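PDB 7AGM: N-acetylmuramoyl-L-alanine amidase from Mycolicibacterium smegmatis, which hydrolyses the amide bond between N-acetylmuramic acid and L-alanine in peptidoglycan, probably with the help of its bound zinc ion. Local coordinates for residues A[52-64]-A[73-85]. Residues are numbered along the deposited sequence; the frame is centred on the assembly and turned at random.
Sequences EHSFTWDTTLRVR and RTAMSRGNDNALG. With ZN (zinc ion), chain C.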
loop_
_atom_site.group_PDB
_atom_site.type_symbol
_atom_site.label_atom_id
_atom_site.label_comp_id
_atom_site.label_asym_id
_atom_site.label_seq_id
_atom_site.Cartn_x
_atom_site.Cartn_y
_atom_site.Cartn_z
ATOM N N GLU A 52 0.818 13.289 0.491
ATOM C CA GLU A 52 0.724 11.835 0.546
ATOM C C GLU A 52 2.094 11.173 0.452
ATOM O O GLU A 52 2.380 10.220 1.188
ATOM C CB GLU A 52 -0.180 11.321 -0.574
ATOM C CG GLU A 52 -0.309 9.802 -0.555
ATOM C CD GLU A 52 -1.162 9.265 -1.681
ATOM O OE1 GLU A 52 -1.720 10.080 -2.447
ATOM O OE2 GLU A 52 -1.267 8.024 -1.812
ATOM N N HIS A 53 2.964 11.672 -0.431
ATOM C CA HIS A 53 4.234 10.985 -0.645
ATOM C C HIS A 53 5.096 10.963 0.613
ATOM O O HIS A 53 5.850 10.007 0.823
ATOM C CB HIS A 53 4.983 11.568 -1.847
ATOM C CG HIS A 53 5.584 12.921 -1.610
ATOM N ND1 HIS A 53 6.766 13.107 -0.923
ATOM C CD2 HIS A 53 5.190 14.152 -2.015
ATOM C CE1 HIS A 53 7.064 14.394 -0.897
ATOM N NE2 HIS A 53 6.126 15.051 -1.557
ATOM N N SER A 54 4.996 11.990 1.466
ATOM C CA SER A 54 5.759 11.978 2.712
ATOM C C SER A 54 5.117 11.066 3.750
ATOM O O SER A 54 5.824 10.359 4.486
ATOM C CB SER A 54 5.917 13.396 3.257
ATOM O OG SER A 54 6.648 14.195 2.338
ATOM N N PHE A 55 3.781 11.045 3.807
ATOM C CA PHE A 55 3.099 10.112 4.695
ATOM C C PHE A 55 3.455 8.670 4.352
ATOM O O PHE A 55 3.767 7.867 5.242
ATOM C CB PHE A 55 1.583 10.286 4.617
ATOM C CG PHE A 55 0.835 9.142 5.240
ATOM C CD1 PHE A 55 0.767 9.007 6.617
ATOM C CD2 PHE A 55 0.241 8.167 4.449
ATOM C CE1 PHE A 55 0.106 7.937 7.205
ATOM C CE2 PHE A 55 -0.425 7.097 5.024
ATOM C CZ PHE A 55 -0.501 6.975 6.401
ATOM N N THR A 56 3.379 8.310 3.065
ATOM C CA THR A 56 3.635 6.918 2.707
ATOM C C THR A 56 5.090 6.554 2.956
ATOM O O THR A 56 5.393 5.441 3.399
ATOM C CB THR A 56 3.264 6.653 1.247
ATOM O OG1 THR A 56 4.152 7.373 0.381
ATOM C CG2 THR A 56 1.802 7.040 0.955
ATOM N N TRP A 57 6.003 7.485 2.690
ATOM C CA TRP A 57 7.425 7.231 2.907
ATOM C C TRP A 57 7.717 6.933 4.375
ATOM O O TRP A 57 8.266 5.875 4.716
ATOM C CB TRP A 57 8.224 8.440 2.418
ATOM C CG TRP A 57 9.677 8.382 2.750
ATOM C CD1 TRP A 57 10.360 9.171 3.642
ATOM C CD2 TRP A 57 10.645 7.492 2.182
ATOM N NE1 TRP A 57 11.685 8.823 3.658
ATOM C CE2 TRP A 57 11.890 7.799 2.769
ATOM C CE3 TRP A 57 10.579 6.468 1.231
ATOM C CZ2 TRP A 57 13.055 7.111 2.446
ATOM C CZ3 TRP A 57 11.743 5.788 0.908
ATOM C CH2 TRP A 57 12.961 6.110 1.517
ATOM N N ASP A 58 7.326 7.846 5.268
ATOM C CA ASP A 58 7.673 7.664 6.674
ATOM C C ASP A 58 6.957 6.458 7.278
ATOM O O ASP A 58 7.559 5.688 8.040
ATOM C CB ASP A 58 7.392 8.939 7.462
ATOM C CG ASP A 58 7.915 8.854 8.873
ATOM O OD1 ASP A 58 9.149 8.918 9.036
ATOM O OD2 ASP A 58 7.102 8.699 9.807
ATOM N N THR A 59 5.688 6.250 6.917
ATOM C CA THR A 59 4.970 5.079 7.411
ATOM C C THR A 59 5.640 3.792 6.944
ATOM O O THR A 59 5.789 2.840 7.724
ATOM C CB THR A 59 3.509 5.136 6.954
ATOM O OG1 THR A 59 2.914 6.343 7.440
ATOM C CG2 THR A 59 2.714 3.953 7.491
ATOM N N THR A 60 6.102 3.766 5.690
ATOM C CA THR A 60 6.743 2.560 5.171
ATOM C C THR A 60 8.072 2.295 5.870
ATOM O O THR A 60 8.412 1.135 6.136
ATOM C CB THR A 60 6.901 2.632 3.648
ATOM O OG1 THR A 60 5.609 2.777 3.029
ATOM C CG2 THR A 60 7.546 1.348 3.122
ATOM N N LEU A 61 8.821 3.357 6.217
ATOM C CA LEU A 61 10.066 3.165 6.962
ATOM C C LEU A 61 9.795 2.507 8.309
ATOM O O LEU A 61 10.574 1.665 8.772
ATOM C CB LEU A 61 10.761 4.512 7.169
ATOM C CG LEU A 61 11.362 5.161 5.921
ATOM C CD1 LEU A 61 11.994 6.504 6.273
ATOM C CD2 LEU A 61 12.392 4.234 5.269
ATOM N N ARG A 62 8.704 2.901 8.963
ATOM C CA ARG A 62 8.334 2.294 10.234
ATOM C C ARG A 62 7.931 0.839 10.049
ATOM O O ARG A 62 8.320 -0.017 10.853
ATOM C CB ARG A 62 7.226 3.114 10.885
ATOM C CG ARG A 62 7.712 4.509 11.278
ATOM C CD ARG A 62 6.568 5.440 11.649
ATOM N NE ARG A 62 7.035 6.816 11.844
ATOM C CZ ARG A 62 7.478 7.304 12.997
ATOM N NH1 ARG A 62 7.514 6.541 14.082
ATOM N NH2 ARG A 62 7.885 8.565 13.064
ATOM N N VAL A 63 7.174 0.536 8.985
ATOM C CA VAL A 63 6.841 -0.854 8.678
ATOM C C VAL A 63 8.111 -1.668 8.457
ATOM O O VAL A 63 8.264 -2.769 8.996
ATOM C CB VAL A 63 5.902 -0.931 7.457
ATOM C CG1 VAL A 63 5.776 -2.377 6.954
ATOM C CG2 VAL A 63 4.517 -0.353 7.789
ATOM N N ARG A 64 9.048 -1.132 7.668
ATOM C CA ARG A 64 10.274 -1.870 7.372
ATOM C C ARG A 64 11.049 -2.196 8.642
ATOM O O ARG A 64 11.526 -3.323 8.820
ATOM C CB ARG A 64 11.167 -1.098 6.401
ATOM C CG ARG A 64 12.497 -1.805 6.226
ATOM C CD ARG A 64 13.335 -1.201 5.163
ATOM N NE ARG A 64 13.914 0.060 5.591
ATOM C CZ ARG A 64 14.755 0.757 4.843
ATOM N NH1 ARG A 64 15.105 0.300 3.647
ATOM N NH2 ARG A 64 15.241 1.904 5.288
ATOM N N ARG A 73 12.787 -10.355 5.529
ATOM C CA ARG A 73 13.541 -9.645 4.504
ATOM C C ARG A 73 12.647 -8.613 3.838
ATOM O O ARG A 73 11.468 -8.876 3.581
ATOM C CB ARG A 73 14.005 -10.620 3.421
ATOM C CG ARG A 73 15.020 -11.664 3.857
ATOM C CD ARG A 73 15.359 -12.571 2.673
ATOM N NE ARG A 73 16.645 -13.253 2.796
ATOM C CZ ARG A 73 16.796 -14.547 3.063
ATOM N NH1 ARG A 73 15.731 -15.327 3.253
ATOM N NH2 ARG A 73 18.019 -15.062 3.141
ATOM N N THR A 74 13.210 -7.447 3.536
ATOM C CA THR A 74 12.449 -6.411 2.858
ATOM C C THR A 74 13.251 -5.794 1.722
ATOM O O THR A 74 14.490 -5.793 1.714
ATOM C CB THR A 74 11.980 -5.290 3.816
ATOM O OG1 THR A 74 13.115 -4.631 4.392
ATOM C CG2 THR A 74 11.094 -5.844 4.934
ATOM N N ALA A 75 12.501 -5.237 0.772
ATOM C CA ALA A 75 13.017 -4.321 -0.233
ATOM C C ALA A 75 11.962 -3.253 -0.458
ATOM O O ALA A 75 10.776 -3.486 -0.213
ATOM C CB ALA A 75 13.344 -5.011 -1.562
ATOM N N MET A 76 12.395 -2.076 -0.903
ATOM C CA MET A 76 11.494 -0.953 -1.122
ATOM C C MET A 76 11.526 -0.485 -2.572
ATOM O O MET A 76 12.530 -0.626 -3.276
ATOM C CB MET A 76 11.806 0.207 -0.165
ATOM C CG MET A 76 11.481 -0.116 1.285
ATOM S SD MET A 76 11.727 1.287 2.377
ATOM C CE MET A 76 10.679 2.513 1.607
ATOM N N SER A 77 10.407 0.084 -3.017
ATOM C CA SER A 77 10.301 0.558 -4.390
ATOM C C SER A 77 11.043 1.865 -4.633
ATOM O O SER A 77 11.335 2.185 -5.789
ATOM C CB SER A 77 8.832 0.750 -4.756
ATOM O OG SER A 77 8.258 1.752 -3.942
ATOM N N ARG A 78 11.338 2.633 -3.587
ATOM C CA ARG A 78 12.086 3.870 -3.737
ATOM C C ARG A 78 12.931 4.069 -2.493
ATOM O O ARG A 78 12.662 3.490 -1.437
ATOM C CB ARG A 78 11.169 5.075 -3.992
ATOM C CG ARG A 78 10.150 5.351 -2.898
ATOM C CD ARG A 78 9.380 6.602 -3.278
ATOM N NE ARG A 78 8.136 6.861 -2.552
ATOM C CZ ARG A 78 7.934 7.897 -1.737
ATOM N NH1 ARG A 78 8.917 8.756 -1.471
ATOM N NH2 ARG A 78 6.740 8.080 -1.188
ATOM N N GLY A 79 13.954 4.913 -2.631
ATOM C CA GLY A 79 14.964 5.054 -1.603
ATOM C C GLY A 79 15.085 6.439 -1.001
ATOM O O GLY A 79 15.991 6.681 -0.198
ATOM N N ASN A 80 14.191 7.352 -1.371
ATOM C CA ASN A 80 14.180 8.695 -0.801
ATOM C C ASN A 80 12.782 9.281 -0.960
ATOM O O ASN A 80 11.892 8.676 -1.567
ATOM C CB ASN A 80 15.220 9.601 -1.467
ATOM C CG ASN A 80 14.973 9.775 -2.953
ATOM O OD1 ASN A 80 13.908 10.246 -3.376
ATOM N ND2 ASN A 80 15.960 9.403 -3.758
ATOM N N ASP A 81 12.608 10.490 -0.431
ATOM C CA ASP A 81 11.349 11.218 -0.498
ATOM C C ASP A 81 11.557 12.615 -1.074
ATOM O O ASP A 81 10.797 13.536 -0.773
ATOM C CB ASP A 81 10.683 11.278 0.878
ATOM C CG ASP A 81 9.252 11.771 0.815
ATOM O OD1 ASP A 81 8.530 11.329 -0.098
ATOM O OD2 ASP A 81 8.854 12.596 1.669
ATOM N N ASN A 82 12.575 12.790 -1.919
ATOM C CA ASN A 82 12.829 14.110 -2.489
ATOM C C ASN A 82 13.231 14.070 -3.960
ATOM O O ASN A 82 13.694 15.093 -4.483
ATOM C CB ASN A 82 13.870 14.891 -1.666
ATOM C CG ASN A 82 15.251 14.259 -1.715
ATOM O OD1 ASN A 82 15.405 13.100 -2.091
ATOM N ND2 ASN A 82 16.267 15.028 -1.336
ATOM N N ALA A 83 13.059 12.943 -4.648
ATOM C CA ALA A 83 13.447 12.837 -6.046
ATOM C C ALA A 83 12.475 11.911 -6.768
ATOM O O ALA A 83 11.575 11.321 -6.161
ATOM C CB ALA A 83 14.903 12.369 -6.168
ATOM N N LEU A 84 12.663 11.787 -8.080
ATOM C CA LEU A 84 11.802 10.932 -8.884
ATOM C C LEU A 84 11.871 9.487 -8.401
ATOM O O LEU A 84 12.909 9.013 -7.933
ATOM C CB LEU A 84 12.218 10.997 -10.354
ATOM C CG LEU A 84 11.884 12.280 -11.112
ATOM C CD1 LEU A 84 12.556 12.268 -12.473
ATOM C CD2 LEU A 84 10.382 12.428 -11.258
ATOM N N GLY A 85 10.737 8.793 -8.513
ATOM C CA GLY A 85 10.649 7.378 -8.230
ATOM C C GLY A 85 10.086 6.636 -9.428
ATOM O O GLY A 85 9.718 7.248 -10.436
HETATM ZN ZN ZN C . -1.800 7.219 -3.622
HETATM O O HOH W 1 -2.991 8.726 -4.574
HETATM O O HOH W 2 14.372 -2.591 2.669
HETATM O O HOH W 3 -2.693 6.536 -5.546
HETATM O O HOH W 4 -3.766 7.154 -2.961
#
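One carboxylate, that of D81, takes bonds from H53 and S54 of the first helical turn and from R78 of its own loop. H53 ND1 gives D81 OD1 a short bond of 2.6 Å, its ring turned 55° from the carboxylate. R78 NH1 reaches the same OD1 from the opposite face of the carboxylate plane, at 2.9 Å, as a salt bridge within the loop, while S54 OG donates to the syn lone pair of D81 OD2 (2.8 Å). The R78 chain, extended from CG to NE, carries its second terminal nitrogen, NH2, to H53 O (2.9 Å) in the carbonyl plane and to G16 O, and NE to P15 O at the end of strand 10-15. In this Amidase_3-family domain, a mixed sheet flanked by helices, the chain turns back after helix 52-69 into edge strand 73-76, nearly antiparallel to segment 52-64 (163°); at the first turn E52 OE2 binds the zinc with H17 and H107. W57, with CG anti to its backbone N (chi1 172°), lays its indole along the loop: D81 CB sits over the five-membered ring, 3.6 Å from its centroid, a CH-pi contact, and L61 CD1 covers the opposite face. Farther along, M76 bends at chi3 to bring CE to W57 CZ3 (3.5 Å) and T60 CG2, while its SD lies over one face of the R64 guanidinium, 3.7 Å from NH1.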